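Local coordinates for protein putative Ribokinase II (Escherichia coli O6, PDB 3IQ0) that binds ATP with magnesium and, as a putative sugar kinase of the pfkB (ribokinase) family, probably transfers a phosphoryl group from ATP to a carbohydrate hydroxyl, at residues A283-A288 with T308-H313; L272-H277 with S301-I306; V222-V227 with G264-C269; Q232-Y237 with R278-A283. One frame throughout, in Å; residues are numbered along the deposited sequence.

Interaction 1: A283-A288 with T308-H313; sequences ANACGA and TFIQRH. With ATP (adenosine-5'-triphosphate), chain G.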
# COMPACT_ATOMS: atom_id res chain seq x y z
N ALA B 283 -27.58 -17.21 -10.95
CA ALA B 283 -26.57 -16.15 -10.94
C ALA B 283 -27.23 -14.90 -10.37
O ALA B 283 -26.68 -14.24 -9.49
CB ALA B 283 -26.07 -15.88 -12.35
N ASN B 284 -28.42 -14.58 -10.87
CA ASN B 284 -29.17 -13.41 -10.44
C ASN B 284 -29.40 -13.45 -8.93
O ASN B 284 -29.18 -12.46 -8.23
CB ASN B 284 -30.52 -13.36 -11.18
CG ASN B 284 -31.36 -12.16 -10.80
OD1 ASN B 284 -30.85 -11.05 -10.62
ND2 ASN B 284 -32.67 -12.36 -10.70
N ALA B 285 -29.83 -14.60 -8.42
CA ALA B 285 -30.06 -14.77 -7.00
C ALA B 285 -28.75 -14.66 -6.23
O ALA B 285 -28.71 -14.09 -5.14
CB ALA B 285 -30.71 -16.12 -6.74
N CYS B 286 -27.67 -15.21 -6.79
CA CYS B 286 -26.37 -15.15 -6.13
C CYS B 286 -25.96 -13.69 -5.93
O CYS B 286 -25.61 -13.27 -4.83
CB CYS B 286 -25.31 -15.88 -6.96
SG CYS B 286 -23.71 -16.08 -6.12
N GLY B 287 -26.02 -12.92 -7.01
CA GLY B 287 -25.66 -11.52 -6.90
C GLY B 287 -26.54 -10.80 -5.89
O GLY B 287 -26.08 -9.88 -5.22
N ALA B 288 -27.80 -11.21 -5.80
CA ALA B 288 -28.74 -10.58 -4.88
C ALA B 288 -28.32 -10.86 -3.45
O ALA B 288 -28.30 -9.97 -2.60
CB ALA B 288 -30.14 -11.12 -5.12
N THR B 308 -32.74 -22.12 -1.79
CA THR B 308 -33.71 -21.75 -0.78
C THR B 308 -34.11 -20.28 -0.93
O THR B 308 -35.28 -19.93 -0.78
CB THR B 308 -33.14 -21.99 0.63
OG1 THR B 308 -31.89 -21.30 0.75
CG2 THR B 308 -32.92 -23.47 0.86
N PHE B 309 -33.14 -19.43 -1.22
CA PHE B 309 -33.40 -18.01 -1.42
C PHE B 309 -34.49 -17.86 -2.48
O PHE B 309 -35.49 -17.18 -2.28
CB PHE B 309 -32.12 -17.30 -1.88
CG PHE B 309 -32.30 -15.84 -2.19
CD1 PHE B 309 -32.46 -14.91 -1.16
CD2 PHE B 309 -32.30 -15.39 -3.50
CE1 PHE B 309 -32.62 -13.55 -1.45
CE2 PHE B 309 -32.45 -14.04 -3.80
CZ PHE B 309 -32.61 -13.12 -2.78
N ILE B 310 -34.27 -18.53 -3.61
CA ILE B 310 -35.22 -18.50 -4.72
C ILE B 310 -36.56 -19.08 -4.28
O ILE B 310 -37.61 -18.46 -4.49
CB ILE B 310 -34.69 -19.31 -5.91
CG1 ILE B 310 -33.42 -18.66 -6.45
CG2 ILE B 310 -35.75 -19.42 -6.99
CD1 ILE B 310 -32.72 -19.48 -7.51
N GLN B 311 -36.53 -20.27 -3.68
CA GLN B 311 -37.75 -20.93 -3.22
C GLN B 311 -38.56 -19.97 -2.39
O GLN B 311 -39.50 -19.34 -2.88
CB GLN B 311 -37.44 -22.13 -2.32
CG GLN B 311 -36.82 -23.32 -3.00
CD GLN B 311 -36.70 -24.50 -2.05
OE1 GLN B 311 -36.50 -24.32 -0.84
NE2 GLN B 311 -36.81 -25.72 -2.59
N ARG B 312 -38.17 -19.87 -1.12
CA ARG B 312 -38.84 -19.02 -0.14
C ARG B 312 -39.61 -17.89 -0.77
O ARG B 312 -40.77 -17.66 -0.42
CB ARG B 312 -37.82 -18.42 0.85
CG ARG B 312 -37.26 -19.40 1.87
CD ARG B 312 -36.47 -18.67 2.96
NE ARG B 312 -37.32 -18.10 4.01
CZ ARG B 312 -36.92 -17.18 4.88
NH1 ARG B 312 -35.68 -16.70 4.81
NH2 ARG B 312 -37.73 -16.75 5.83
N HIS B 313 -38.97 -17.19 -1.70
CA HIS B 313 -39.56 -16.05 -2.39
C HIS B 313 -40.43 -16.35 -3.62
O HIS B 313 -40.27 -17.43 -4.25
CB HIS B 313 -38.45 -15.08 -2.77
CG HIS B 313 -38.68 -14.36 -4.07
ND1 HIS B 313 -38.93 -15.03 -5.25
CD2 HIS B 313 -38.67 -13.04 -4.37
CE1 HIS B 313 -39.07 -14.15 -6.23
NE2 HIS B 313 -38.91 -12.94 -5.72
PG ATP G . -18.91 -5.03 -10.96
O1G ATP G . -18.75 -5.02 -9.46
O2G ATP G . -18.12 -3.93 -11.61
O3G ATP G . -18.48 -6.38 -11.54
PB ATP G . -21.54 -5.34 -12.27
O1B ATP G . -22.29 -4.20 -12.89
O2B ATP G . -20.81 -6.33 -13.11
O3B ATP G . -20.48 -4.77 -11.20
PA ATP G . -23.97 -5.51 -10.76
O1A ATP G . -23.68 -4.58 -9.60
O2A ATP G . -24.77 -5.04 -11.92
O3A ATP G . -22.56 -6.10 -11.32
O5' ATP G . -24.47 -7.22 -10.52
C5' ATP G . -24.47 -8.55 -10.22
C4' ATP G . -25.86 -9.06 -10.51
O4' ATP G . -26.21 -9.07 -9.12
C3' ATP G . -27.00 -8.13 -11.05
O3' ATP G . -27.22 -8.21 -12.45
C2' ATP G . -28.14 -8.53 -10.22
O2' ATP G . -28.77 -9.70 -10.75
C1' ATP G . -27.55 -8.73 -8.86
N9 ATP G . -27.62 -7.46 -8.03
C8 ATP G . -26.68 -6.45 -7.88
N7 ATP G . -27.11 -5.47 -7.06
C5 ATP G . -28.33 -5.82 -6.65
C6 ATP G . -29.40 -5.25 -5.76
N6 ATP G . -29.17 -4.09 -5.15
N1 ATP G . -30.60 -5.96 -5.59
C2 ATP G . -30.88 -7.18 -6.21
N3 ATP G . -29.93 -7.76 -7.05
C4 ATP G . -28.68 -7.13 -7.30
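Ala285 and Phe309 meet where the methyl CB lies at the edge of the phenyl ring, near its plane, 3.7 Å from CD2. The same methyl is touched by Ile310, whose CG1 also stands 3.7 Å away, so one small residue of helix 276-290 receives two larger ones from helix 303-312. Farther along the ring, Phe309 CZ reaches Ala288 CB at 3.9 Å. Phe309 gets this far because its CG lies anti to the backbone N (chi1 177°), which carries the ring toward its neighbour. The helix segments are nearly perpendicular, at 97°, axes 10.2 Å apart, and between the two segments the close packing is confined to these few side chains; Tyr248 also packs on Ala285 and Phe309. Beyond them Gln311 and Arg312 face solvent as the chain approaches its modelled end. The other side of helix 276-290 belongs to ATP: Asn284 OD1 accepts a very short hydrogen bond, 2.5 Å, from the ribose O2', Gly287 CA lies against O4', and Ala288 CA is 3.8 Å from adenine N3. Ala288 therefore touches both Phe309 and the nucleotide. Across the helices the contact is wholly apolar, whereas polar recognition is directed at the ribose.

Interaction 2: L272-H277 with S301-I306; sequences LGFDAH and SRLMEI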
# COMPACT_ATOMS: atom_id res chain seq x y z
N LEU B 272 -22.21 -27.28 -13.97
CA LEU B 272 -22.99 -28.32 -13.33
C LEU B 272 -24.17 -28.74 -14.21
O LEU B 272 -25.06 -29.46 -13.78
CB LEU B 272 -23.49 -27.85 -11.96
CG LEU B 272 -22.39 -27.47 -10.95
CD1 LEU B 272 -23.01 -26.91 -9.69
CD2 LEU B 272 -21.52 -28.68 -10.63
N GLY B 273 -24.15 -28.27 -15.46
CA GLY B 273 -25.19 -28.64 -16.41
C GLY B 273 -26.52 -27.89 -16.41
O GLY B 273 -27.47 -28.35 -17.04
N PHE B 274 -26.61 -26.77 -15.70
CA PHE B 274 -27.85 -26.00 -15.68
C PHE B 274 -28.08 -25.40 -17.06
O PHE B 274 -27.12 -25.05 -17.74
CB PHE B 274 -27.75 -24.84 -14.67
CG PHE B 274 -27.89 -25.25 -13.23
CD1 PHE B 274 -27.45 -26.49 -12.79
CD2 PHE B 274 -28.40 -24.35 -12.31
CE1 PHE B 274 -27.52 -26.83 -11.44
CE2 PHE B 274 -28.47 -24.68 -10.95
CZ PHE B 274 -28.02 -25.92 -10.52
N ASP B 275 -29.34 -25.29 -17.49
CA ASP B 275 -29.60 -24.68 -18.79
C ASP B 275 -29.48 -23.16 -18.61
O ASP B 275 -29.33 -22.68 -17.49
CB ASP B 275 -30.99 -25.05 -19.35
CG ASP B 275 -32.14 -24.64 -18.44
OD1 ASP B 275 -32.09 -23.57 -17.80
OD2 ASP B 275 -33.14 -25.38 -18.39
N ALA B 276 -29.53 -22.42 -19.71
CA ALA B 276 -29.40 -20.96 -19.64
C ALA B 276 -30.40 -20.32 -18.69
O ALA B 276 -30.06 -19.39 -17.96
CB ALA B 276 -29.53 -20.36 -21.03
N HIS B 277 -31.63 -20.82 -18.69
CA HIS B 277 -32.68 -20.28 -17.83
C HIS B 277 -32.44 -20.50 -16.34
O HIS B 277 -32.67 -19.60 -15.53
CB HIS B 277 -34.03 -20.90 -18.22
CG HIS B 277 -34.64 -20.28 -19.44
ND1 HIS B 277 -35.33 -19.09 -19.40
CD2 HIS B 277 -34.62 -20.66 -20.74
CE1 HIS B 277 -35.70 -18.76 -20.63
NE2 HIS B 277 -35.29 -19.70 -21.46
N SER B 301 -22.26 -17.49 -1.83
CA SER B 301 -23.24 -18.46 -1.36
C SER B 301 -23.03 -19.89 -1.86
O SER B 301 -22.43 -20.11 -2.92
CB SER B 301 -24.65 -18.02 -1.79
OG SER B 301 -24.95 -16.71 -1.38
N ARG B 302 -23.54 -20.84 -1.09
CA ARG B 302 -23.48 -22.25 -1.46
C ARG B 302 -24.68 -22.48 -2.35
O ARG B 302 -25.67 -21.75 -2.28
CB ARG B 302 -23.57 -23.15 -0.22
CG ARG B 302 -22.35 -23.10 0.69
CD ARG B 302 -22.36 -24.22 1.71
NE ARG B 302 -22.34 -25.54 1.08
CZ ARG B 302 -22.27 -26.69 1.75
NH1 ARG B 302 -22.23 -26.69 3.07
NH2 ARG B 302 -22.25 -27.84 1.09
N LEU B 303 -24.62 -23.52 -3.18
CA LEU B 303 -25.70 -23.80 -4.11
C LEU B 303 -27.10 -23.84 -3.49
O LEU B 303 -28.00 -23.17 -3.96
CB LEU B 303 -25.41 -25.10 -4.86
CG LEU B 303 -26.40 -25.42 -5.98
CD1 LEU B 303 -26.38 -24.31 -7.01
CD2 LEU B 303 -26.04 -26.75 -6.62
N MSE B 304 -27.28 -24.61 -2.42
CA MSE B 304 -28.60 -24.67 -1.81
C MSE B 304 -29.02 -23.41 -1.06
O MSE B 304 -30.20 -23.23 -0.77
CB MSE B 304 -28.72 -25.90 -0.92
CG MSE B 304 -28.84 -27.19 -1.73
SE MSE B 304 -30.11 -27.10 -3.25
CE MSE B 304 -31.71 -27.60 -2.30
N GLU B 305 -28.08 -22.52 -0.76
CA GLU B 305 -28.47 -21.28 -0.10
C GLU B 305 -29.19 -20.48 -1.17
O GLU B 305 -30.19 -19.83 -0.90
CB GLU B 305 -27.25 -20.51 0.43
CG GLU B 305 -26.46 -21.31 1.46
CD GLU B 305 -25.29 -20.54 2.06
OE1 GLU B 305 -24.56 -19.85 1.32
OE2 GLU B 305 -25.08 -20.66 3.30
N ILE B 306 -28.69 -20.54 -2.41
CA ILE B 306 -29.32 -19.83 -3.52
C ILE B 306 -30.70 -20.46 -3.78
O ILE B 306 -31.70 -19.76 -3.93
CB ILE B 306 -28.48 -19.97 -4.82
CG1 ILE B 306 -27.06 -19.42 -4.59
CG2 ILE B 306 -29.17 -19.23 -5.96
CD1 ILE B 306 -26.13 -19.64 -5.78
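Leu303 faces Phe274 and Leu272 across a shallow surface contact, and its two methyl branches divide the work. All the direct contacts are apolar. CD1 of Leu303 comes obliquely to the end of the Phe274 ring, 4.2 Å from CZ, and CD2 of Leu303 lies 4.3 Å from CD1 of Leu272. Phe274 and Leu303 approach from opposite directions. A chi1 of -174° sends the Leu303 fork outward from the first turn of helix 303-312, on the side opposite its backbone N, while the Phe274 ring is carried beside its own backbone N. These separations describe modest van der Waals packing, with no hydrogen bond between the segments.

The polar bonds shape the two chain ends separately. Arg302 occupies the N-cap position of helix 303-312, and its backbone N donates a nearly straight bond of 2.8 Å to Glu305 OE1, which is met from above the carboxylate plane. Arg302 O accepts from the backbone N of both Glu305 and Ile306. On the other segment the partners lie just beyond 272-277. Gly273, at positive phi, is the C-prime residue of a Schellman motif that ends helix 258-271, with bonds to Cys269 O and Arg270 O. Asp275 then N-caps helix 276-290, its OD1 accepting from the backbone N of Arg278.

Arg278 and Tyr282 of helix 276-290 also hold Phe274, by a cation-pi and an edge-to-face contact. Leu303 rests on Tyr282 as well, so the start of helix 303-312 lies beside the turn that joins helix 258-271 to helix 276-290.

Interaction 3: V222-V227 with G264-C269; sequences VKEVIV and GAWIAC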
# COMPACT_ATOMS: atom_id res chain seq x y z
N VAL B 222 -18.97 -14.26 -30.33
CA VAL B 222 -19.38 -14.52 -28.96
C VAL B 222 -20.66 -15.35 -29.01
O VAL B 222 -21.61 -14.99 -29.70
CB VAL B 222 -19.64 -13.20 -28.20
CG1 VAL B 222 -20.11 -13.49 -26.78
CG2 VAL B 222 -18.37 -12.37 -28.16
N LYS B 223 -20.67 -16.46 -28.29
CA LYS B 223 -21.82 -17.34 -28.29
C LYS B 223 -22.90 -16.91 -27.30
O LYS B 223 -24.09 -17.07 -27.57
CB LYS B 223 -21.37 -18.77 -27.99
CG LYS B 223 -20.39 -19.32 -29.02
CD LYS B 223 -19.87 -20.70 -28.65
CE LYS B 223 -18.85 -21.19 -29.67
NZ LYS B 223 -17.71 -20.25 -29.84
N GLU B 224 -22.48 -16.38 -26.16
CA GLU B 224 -23.42 -15.95 -25.13
C GLU B 224 -23.03 -14.62 -24.53
O GLU B 224 -21.86 -14.36 -24.24
CB GLU B 224 -23.50 -16.99 -24.02
CG GLU B 224 -24.09 -18.32 -24.45
CD GLU B 224 -23.90 -19.41 -23.42
OE1 GLU B 224 -22.75 -19.82 -23.20
OE2 GLU B 224 -24.89 -19.87 -22.84
N VAL B 225 -24.03 -13.76 -24.35
CA VAL B 225 -23.83 -12.45 -23.76
C VAL B 225 -24.78 -12.37 -22.58
O VAL B 225 -26.01 -12.39 -22.76
CB VAL B 225 -24.16 -11.33 -24.76
CG1 VAL B 225 -23.99 -9.96 -24.09
CG2 VAL B 225 -23.25 -11.44 -25.97
N ILE B 226 -24.23 -12.31 -21.37
CA ILE B 226 -25.05 -12.21 -20.17
C ILE B 226 -24.92 -10.79 -19.63
O ILE B 226 -23.85 -10.40 -19.15
CB ILE B 226 -24.61 -13.22 -19.08
CG1 ILE B 226 -24.88 -14.65 -19.54
CG2 ILE B 226 -25.38 -12.97 -17.81
CD1 ILE B 226 -23.88 -15.19 -20.53
N VAL B 227 -26.00 -10.03 -19.70
CA VAL B 227 -25.98 -8.65 -19.22
C VAL B 227 -26.54 -8.50 -17.82
O VAL B 227 -27.69 -8.86 -17.54
CB VAL B 227 -26.75 -7.71 -20.16
CG1 VAL B 227 -26.83 -6.32 -19.56
CG2 VAL B 227 -26.05 -7.65 -21.51
N GLY B 264 -19.26 -15.91 -11.04
CA GLY B 264 -18.85 -17.23 -10.60
C GLY B 264 -20.04 -18.18 -10.63
O GLY B 264 -19.93 -19.32 -11.08
N ALA B 265 -21.17 -17.69 -10.14
CA ALA B 265 -22.40 -18.49 -10.12
C ALA B 265 -22.79 -18.96 -11.52
O ALA B 265 -23.11 -20.13 -11.73
CB ALA B 265 -23.53 -17.68 -9.51
N TRP B 266 -22.75 -18.05 -12.49
CA TRP B 266 -23.12 -18.41 -13.86
C TRP B 266 -22.21 -19.52 -14.40
O TRP B 266 -22.68 -20.58 -14.83
CB TRP B 266 -23.04 -17.19 -14.79
CG TRP B 266 -23.17 -17.57 -16.25
CD1 TRP B 266 -22.16 -17.91 -17.11
CD2 TRP B 266 -24.39 -17.78 -16.98
NE1 TRP B 266 -22.67 -18.31 -18.33
CE2 TRP B 266 -24.04 -18.24 -18.27
CE3 TRP B 266 -25.75 -17.62 -16.66
CZ2 TRP B 266 -25.01 -18.54 -19.25
CZ3 TRP B 266 -26.71 -17.92 -17.63
CH2 TRP B 266 -26.33 -18.37 -18.91
N ILE B 267 -20.91 -19.26 -14.37
CA ILE B 267 -19.93 -20.21 -14.87
C ILE B 267 -19.99 -21.55 -14.15
O ILE B 267 -19.92 -22.60 -14.79
CB ILE B 267 -18.50 -19.63 -14.76
CG1 ILE B 267 -18.40 -18.34 -15.58
CG2 ILE B 267 -17.50 -20.64 -15.26
CD1 ILE B 267 -18.57 -18.54 -17.08
N ALA B 268 -20.12 -21.52 -12.83
CA ALA B 268 -20.17 -22.77 -12.07
C ALA B 268 -21.47 -23.53 -12.34
O ALA B 268 -21.46 -24.75 -12.54
CB ALA B 268 -20.03 -22.49 -10.58
N CYS B 269 -22.59 -22.82 -12.37
CA CYS B 269 -23.87 -23.47 -12.61
C CYS B 269 -23.92 -24.10 -13.99
O CYS B 269 -24.50 -25.17 -14.17
CB CYS B 269 -25.02 -22.47 -12.46
SG CYS B 269 -25.34 -22.07 -10.76
O HOH W 1 -22.67 -20.39 -20.44
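The indole of Trp266 presents one face to Ile226, whose CG1 stands over the centre of the six-membered ring in a CH-pi contact, 3.8 Å from the centroid and only 8° off the ring normal. Ile226 CD1 lies above the CE2-CZ2 border, 3.8 Å from Trp266 CZ2. At the edge, in the ring plane, lie Glu224 OE2, 3.8 Å from CZ2, and CD1 of Ile267 from the same helix. The carboxylate is inclined by 65° to the ring. Trp266 reaches the strand because its CG is anti to the backbone N (chi1 170°), placing the indole between helix 258-271 and strand 224-228.

A water joins the polar atoms: it donates to Glu224 OE1 at 2.8 Å and accepts a weak bond from Trp266 NE1 at 3.0 Å. Glu224 OE2 is engaged elsewhere, by a hydrogen bond with Tyr236 OH and a salt bridge to Arg270, so the carboxylate is held at both oxygens beside the indole edge. Ile193 and Ala279 also pack against Trp266. The side chain of Ile226 is about 7 Å from the bound ATP. A helix laid on the central sheet is part of the alpha/beta fold of ribokinase-like kinases; here Trp266 fills that interface.

Interaction 4: Q232-Y237 with R278-A283; sequences QGASYY and RALQYA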
# COMPACT_ATOMS: atom_id res chain seq x y z
N GLN B 232 -32.14 -4.50 -11.35
CA GLN B 232 -33.25 -4.68 -12.29
C GLN B 232 -33.15 -6.05 -12.95
O GLN B 232 -33.79 -6.31 -13.96
CB GLN B 232 -33.25 -3.58 -13.35
CG GLN B 232 -34.60 -2.85 -13.47
CD GLN B 232 -35.78 -3.79 -13.70
OE1 GLN B 232 -35.91 -4.41 -14.77
NE2 GLN B 232 -36.66 -3.90 -12.71
N GLY B 233 -32.33 -6.92 -12.36
CA GLY B 233 -32.17 -8.26 -12.89
C GLY B 233 -31.01 -8.43 -13.85
O GLY B 233 -29.98 -7.77 -13.74
N ALA B 234 -31.19 -9.34 -14.81
CA ALA B 234 -30.17 -9.60 -15.81
C ALA B 234 -30.81 -10.20 -17.05
O ALA B 234 -31.91 -10.75 -16.99
CB ALA B 234 -29.12 -10.56 -15.25
N SER B 235 -30.10 -10.11 -18.17
CA SER B 235 -30.60 -10.64 -19.43
C SER B 235 -29.61 -11.60 -20.08
O SER B 235 -28.39 -11.46 -19.92
CB SER B 235 -30.91 -9.50 -20.40
OG SER B 235 -31.86 -8.60 -19.84
N TYR B 236 -30.14 -12.57 -20.82
CA TYR B 236 -29.32 -13.56 -21.52
C TYR B 236 -29.57 -13.38 -23.01
O TYR B 236 -30.72 -13.18 -23.44
CB TYR B 236 -29.72 -14.97 -21.11
CG TYR B 236 -29.01 -16.07 -21.89
CD1 TYR B 236 -27.79 -16.59 -21.44
CD2 TYR B 236 -29.55 -16.58 -23.07
CE1 TYR B 236 -27.14 -17.59 -22.15
CE2 TYR B 236 -28.90 -17.58 -23.78
CZ TYR B 236 -27.70 -18.08 -23.32
OH TYR B 236 -27.06 -19.08 -24.01
N TYR B 237 -28.51 -13.46 -23.81
CA TYR B 237 -28.63 -13.31 -25.26
C TYR B 237 -27.77 -14.31 -26.01
O TYR B 237 -26.57 -14.44 -25.75
CB TYR B 237 -28.20 -11.90 -25.68
CG TYR B 237 -28.98 -10.78 -25.05
CD1 TYR B 237 -30.27 -10.48 -25.47
CD2 TYR B 237 -28.42 -10.02 -24.03
CE1 TYR B 237 -30.99 -9.43 -24.89
CE2 TYR B 237 -29.13 -8.97 -23.44
CZ TYR B 237 -30.41 -8.69 -23.87
OH TYR B 237 -31.11 -7.66 -23.29
N ARG B 278 -31.98 -21.69 -15.98
CA ARG B 278 -31.70 -21.99 -14.58
C ARG B 278 -30.48 -21.21 -14.11
O ARG B 278 -30.50 -20.57 -13.06
CB ARG B 278 -31.44 -23.49 -14.40
CG ARG B 278 -32.65 -24.29 -14.01
CD ARG B 278 -32.76 -24.39 -12.50
NE ARG B 278 -32.95 -25.78 -12.07
CZ ARG B 278 -32.12 -26.77 -12.37
NH1 ARG B 278 -31.04 -26.53 -13.11
NH2 ARG B 278 -32.37 -28.00 -11.95
N ALA B 279 -29.42 -21.26 -14.90
CA ALA B 279 -28.18 -20.57 -14.58
C ALA B 279 -28.36 -19.07 -14.39
O ALA B 279 -27.73 -18.46 -13.52
CB ALA B 279 -27.14 -20.85 -15.66
N LEU B 280 -29.22 -18.45 -15.21
CA LEU B 280 -29.45 -17.02 -15.09
C LEU B 280 -30.18 -16.68 -13.80
O LEU B 280 -29.87 -15.67 -13.15
CB LEU B 280 -30.24 -16.50 -16.29
CG LEU B 280 -30.32 -14.97 -16.37
CD1 LEU B 280 -28.94 -14.40 -16.66
CD2 LEU B 280 -31.30 -14.56 -17.45
N GLN B 281 -31.16 -17.49 -13.41
CA GLN B 281 -31.89 -17.20 -12.19
C GLN B 281 -30.99 -17.42 -10.98
O GLN B 281 -31.07 -16.68 -10.00
CB GLN B 281 -33.15 -18.07 -12.07
CG GLN B 281 -32.93 -19.47 -11.51
CD GLN B 281 -34.23 -20.26 -11.36
OE1 GLN B 281 -35.17 -19.82 -10.70
NE2 GLN B 281 -34.28 -21.43 -11.98
N TYR B 282 -30.12 -18.43 -11.04
CA TYR B 282 -29.20 -18.72 -9.94
C TYR B 282 -28.13 -17.64 -9.81
O TYR B 282 -27.82 -17.19 -8.71
CB TYR B 282 -28.53 -20.09 -10.14
CG TYR B 282 -29.30 -21.22 -9.49
CD1 TYR B 282 -30.61 -21.50 -9.87
CD2 TYR B 282 -28.74 -21.96 -8.45
CE1 TYR B 282 -31.35 -22.49 -9.23
CE2 TYR B 282 -29.47 -22.95 -7.80
CZ TYR B 282 -30.78 -23.20 -8.19
OH TYR B 282 -31.52 -24.16 -7.54
N ALA B 283 -27.58 -17.21 -10.95
CA ALA B 283 -26.57 -16.15 -10.94
C ALA B 283 -27.23 -14.90 -10.37
O ALA B 283 -26.68 -14.24 -9.49
CB ALA B 283 -26.07 -15.88 -12.35
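Leu280 carries the whole contact, its two methyls set against successive parts of strand 234-237. Swung to the side opposite its own backbone N (chi1 -170°), the side chain stretches from helix 276-290 toward the strand, and the turn about CB-CG aims CD1 at Ala234 and CD2 at the backbone and Tyr236. CD1 meets Ala234 CB at 4.1 Å. CD2 lies 3.9 Å from the carbonyl O of Ala234, 4.0 Å from Tyr236 CB and near the carbonyl carbon of Ser235.

Tyr236 begins in the same direction but ends elsewhere. Its chi1 of 175° leads the ring away from Leu280, leaving CB as the point of contact while the hydroxyl bonds to Glu224 OE2. Ser235 points its side chain to the other side of the sheet, where OG is hydrogen-bonded to Arg229 NE. Strand and helix segments run roughly antiparallel, at 155°, with axes 9.2 Å apart. Phe243, Val245 and Ile226 also touch Leu280, so this one leucine covers three neighbouring strands.

Just before the strand, Gly233 O accepts from the ribose O3' of ATP. The chemistry separates by position: dispersion contacts of an aliphatic fork join helix to sheet, while the polar groups of the same strand segment turn to other partners.

How the interactions relate
Helix 276-290 unites three of the contacts: interaction 4 sets it against the sheet, while interaction 1 sets it, and interaction 2 the turn before it, against helix 303-312. Tyr282 ties these together, its CE2 3.5 Å from Leu303 CD1 and its CE1 3.7 Å from Ile310 CD1. Interactions 3 and 4, with centres about 9 Å apart, meet on adjacent antiparallel strands, where Val227 O and Ser235 N lie 2.8 Å apart. Interaction 3 reaches interaction 1 through Ala265 CB, 3.6 Å from Cys286 CB. Interactions 1 and 4 meet at the ribose, for Asn284 OD1 is 3.8 Å from Gly233 CA, and these residues bind adjacent ribose hydroxyls.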